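Local coordinates for secreted protein (Streptomyces lividans TK24, PDB 5LXZ) that is a copper metalloradical enzyme of the galactose oxidase-like AA5 family, probably oxidising a substrate at its mononuclear copper site, at residues G342-N347 and S380-I385. The protein carries 1 engineered substitution. Sequence-based numbering, arbitrary orientation.
Sequences GMSDAN and SEKTRI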
ATOM      1  N   GLY A 342       6.843  13.253  17.188  1.00  9.23           N
ATOM      2  CA  GLY A 342       6.303  12.363  18.179  1.00  8.65           C
ATOM      3  C   GLY A 342       6.205  10.896  17.842  1.00  8.69           C
ATOM      4  O   GLY A 342       5.824  10.119  18.695  1.00  9.17           O
ATOM      5  N   MET A 343       6.489  10.527  16.596  1.00  8.14           N
ATOM      6  CA  MET A 343       6.384   9.145  16.173  1.00  8.97           C
ATOM      7  C   MET A 343       7.352   8.208  16.935  1.00  8.73           C
ATOM      8  O   MET A 343       8.562   8.308  16.769  1.00  9.73           O
ATOM      9  CB  MET A 343       6.644   9.017  14.668  1.00  9.76           C
ATOM     10  CG  MET A 343       6.636   7.583  14.158  1.00 10.64           C
ATOM     11  SD  MET A 343       5.040   6.774  14.123  1.00 10.51           S
ATOM     12  CE  MET A 343       4.292   7.645  12.716  1.00  9.52           C
ATOM     13  N   SER A 344       6.784   7.291  17.707  1.00  9.19           N
ATOM     14  CA  SER A 344       7.562   6.200  18.286  1.00  8.96           C
ATOM     15  C   SER A 344       7.980   5.241  17.227  1.00  8.42           C
ATOM     16  O   SER A 344       7.250   5.050  16.246  1.00  7.89           O
ATOM     17  CB  SER A 344       6.785   5.471  19.324  1.00  9.66           C
ATOM     18  OG  SER A 344       6.604   6.315  20.446  1.00 11.66           O
ATOM     19  N   ASP A 345       9.131   4.578  17.371  1.00  8.41           N
ATOM     20  CA  ASP A 345       9.563   3.566  16.366  1.00  8.66           C
ATOM     21  C   ASP A 345       9.588   4.206  14.985  1.00  7.97           C
ATOM     22  O   ASP A 345       9.102   3.636  14.011  1.00  7.50           O
ATOM     23  CB  ASP A 345       8.722   2.277  16.413  1.00  8.93           C
ATOM     24  CG  ASP A 345       8.918   1.514  17.710  1.00  9.32           C
ATOM     25  OD1 ASP A 345       9.985   1.750  18.332  1.00 11.22           O
ATOM     26  OD2 ASP A 345       8.079   0.677  18.023  1.00 10.27           O
ATOM     27  N   ALA A 346      10.163   5.416  14.905  1.00  7.94           N
ATOM     28  CA  ALA A 346      10.264   6.115  13.632  1.00  8.11           C
ATOM     29  C   ALA A 346      11.233   5.418  12.679  1.00  8.07           C
ATOM     30  O   ALA A 346      11.208   5.647  11.466  1.00  8.21           O
ATOM     31  CB  ALA A 346      10.658   7.544  13.863  1.00  8.85           C
ATOM     32  N   ASN A 347      12.053   4.520  13.229  1.00  7.49           N
ATOM     33  CA  ASN A 347      12.915   3.641  12.496  1.00  7.93           C
ATOM     34  C   ASN A 347      12.267   2.332  12.045  1.00  7.46           C
ATOM     35  O   ASN A 347      12.939   1.463  11.496  1.00  8.23           O
ATOM     36  CB  ASN A 347      14.173   3.358  13.336  1.00  7.97           C
ATOM     37  CG  ASN A 347      13.868   2.669  14.665  1.00  8.56           C
ATOM     38  OD1 ASN A 347      12.797   2.784  15.234  1.00  8.79           O
ATOM     39  ND2 ASN A 347      14.859   1.924  15.151  1.00  9.58           N
ATOM     40  N   SER A 380       7.954  -3.376  15.112  1.00  7.72           N
ATOM     41  CA  SER A 380       7.291  -2.536  16.091  1.00  7.87           C
ATOM     42  C   SER A 380       5.989  -3.153  16.589  1.00  8.05           C
ATOM     43  O   SER A 380       5.186  -3.638  15.790  1.00  7.96           O
ATOM     44  CB  SER A 380       6.937  -1.183  15.471  1.00  8.05           C
ATOM     45  OG  SER A 380       6.299  -0.349  16.398  1.00  8.06           O
ATOM     46  N   GLU A 381       5.767  -3.136  17.890  1.00  8.32           N
ATOM     47  CA  GLU A 381       4.496  -3.499  18.446  1.00 10.01           C
ATOM     48  C   GLU A 381       3.581  -2.291  18.693  1.00  9.85           C
ATOM     49  O   GLU A 381       2.487  -2.435  19.238  1.00 10.55           O
ATOM     50  CB  GLU A 381       4.680  -4.316  19.744  1.00 12.70           C
ATOM     51  CG  GLU A 381       5.216  -3.493  20.882  1.00 15.43           C
ATOM     52  CD  GLU A 381       5.547  -4.356  22.097  1.00 18.68           C
ATOM     53  OE1 GLU A 381       6.065  -5.484  21.943  1.00 22.24           O
ATOM     54  OE2 GLU A 381       5.242  -3.859  23.179  1.00 24.40           O
ATOM     55  N   LYS A 382       3.996  -1.092  18.295  1.00  8.51           N
ATOM     56  CA  LYS A 382       3.268   0.103  18.644  1.00  9.19           C
ATOM     57  C   LYS A 382       2.217   0.513  17.643  1.00  8.54           C
ATOM     58  O   LYS A 382       2.347   0.272  16.413  1.00  8.26           O
ATOM     59  CB  LYS A 382       4.220   1.267  18.907  1.00 10.16           C
ATOM     60  CG  LYS A 382       5.032   0.974  20.169  1.00 11.04           C
ATOM     61  CD  LYS A 382       5.932   2.110  20.587  1.00 12.73           C
ATOM     62  CE  LYS A 382       6.428   1.850  22.025  1.00 13.45           C
ATOM     63  NZ  LYS A 382       6.931   3.111  22.597  1.00 16.21           N
ATOM     64  N   THR A 383       1.212   1.177  18.185  1.00  8.32           N
ATOM     65  CA  THR A 383       0.368   2.067  17.422  1.00  8.25           C
ATOM     66  C   THR A 383       0.700   3.484  17.768  1.00  8.20           C
ATOM     67  O   THR A 383       1.053   3.800  18.912  1.00  8.23           O
ATOM     68  CB  THR A 383      -1.146   1.819  17.576  1.00  8.90           C
ATOM     69  OG1 THR A 383      -1.559   2.095  18.896  1.00  9.12           O
ATOM     70  CG2 THR A 383      -1.474   0.407  17.201  1.00  9.34           C
ATOM     71  N   ARG A 384       0.595   4.366  16.782  1.00  7.20           N
ATOM     72  CA  ARG A 384       0.907   5.784  16.980  1.00  7.65           C
ATOM     73  C   ARG A 384      -0.231   6.567  16.365  1.00  8.19           C
ATOM     74  O   ARG A 384      -0.556   6.318  15.214  1.00  8.34           O
ATOM     75  CB  ARG A 384       2.251   6.156  16.391  1.00  7.31           C
ATOM     76  CG  ARG A 384       3.416   5.252  16.797  1.00  7.47           C
ATOM     77  CD  ARG A 384       3.468   3.933  16.032  1.00  7.65           C
ATOM     78  NE  ARG A 384       4.794   3.626  15.509  1.00  7.53           N
ATOM     79  CZ  ARG A 384       5.016   2.650  14.650  1.00  7.89           C
ATOM     80  NH1 ARG A 384       4.042   1.814  14.332  1.00  7.66           N
ATOM     81  NH2 ARG A 384       6.213   2.505  14.078  1.00  8.45           N
ATOM     82  N   ILE A 385      -0.786   7.528  17.086  1.00  8.03           N
ATOM     83  CA  ILE A 385      -1.984   8.219  16.658  1.00  8.33           C
ATOM     84  C   ILE A 385      -1.697   9.699  16.587  1.00  8.47           C
ATOM     85  O   ILE A 385      -1.172  10.258  17.563  1.00  9.29           O
ATOM     86  CB  ILE A 385      -3.130   7.971  17.625  1.00  9.21           C
ATOM     87  CG1 ILE A 385      -3.437   6.480  17.718  1.00 10.10           C
ATOM     88  CG2 ILE A 385      -4.339   8.755  17.173  1.00  9.01           C
ATOM     89  CD1 ILE A 385      -4.427   6.083  18.790  1.00 10.94           C
TER
HETATM   90  O   HOH W   1       7.773  -1.574  19.507  1.00 11.59           O
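Arg384 reaches from strand 383-387 across to the backbone of the loop 342-347 and grips two successive carbonyls. Arg384 NE gives a nearly straight bond to Ser344 O (2.9 Å, 171°), while its NH2 makes a more bent one to Asp345 O at 3.1 Å; both oxygens lie at the edge of the guanidinium, in its plane, although each is approached from above its own carbonyl plane. Gly369 O takes NH1 and Met348 O also receives from NH2; the four bonds fix the rotation of the group, and these carbonyl dipoles probably balance part of its buried charge. Bends at chi2 (79°) and chi3 turn the arginine chain along the loop, where the Met343 side chain crosses it at about a right angle, its SD 3.5 Å from Arg384 CG. Val367 and Phe395 of the neighbouring strands back this tight part. Ser380 OG, over one face of the guanidinium, toward its rim, belongs to it too: it donates to Asp345 OD2 (2.6 Å), meeting it on the anti side, and accepts from Lys382 N in an ST turn. With an alanine at Arg384, the carbonyls of Ser344 and Asp345 would probably lose these donors and a gap would open beside the Met343 sulfur.

Toward solvent the contact is looser. The extended Lys382 chain passes across the loop by Ser344, CD 3.7 Å from Ser344 CB, but its NZ forms a salt bridge with Asp397, to which Ser344 OG is also hydrogen-bonded. A water donates to Asp345 OD2 and takes the Glu381 N-H, bridging loop and turn. The link from strand 337-339 to strand 353-356 is thus fastened to the third strand of the following sheet and to the turn just before it, the join between successive blades of a Kelch beta-propeller.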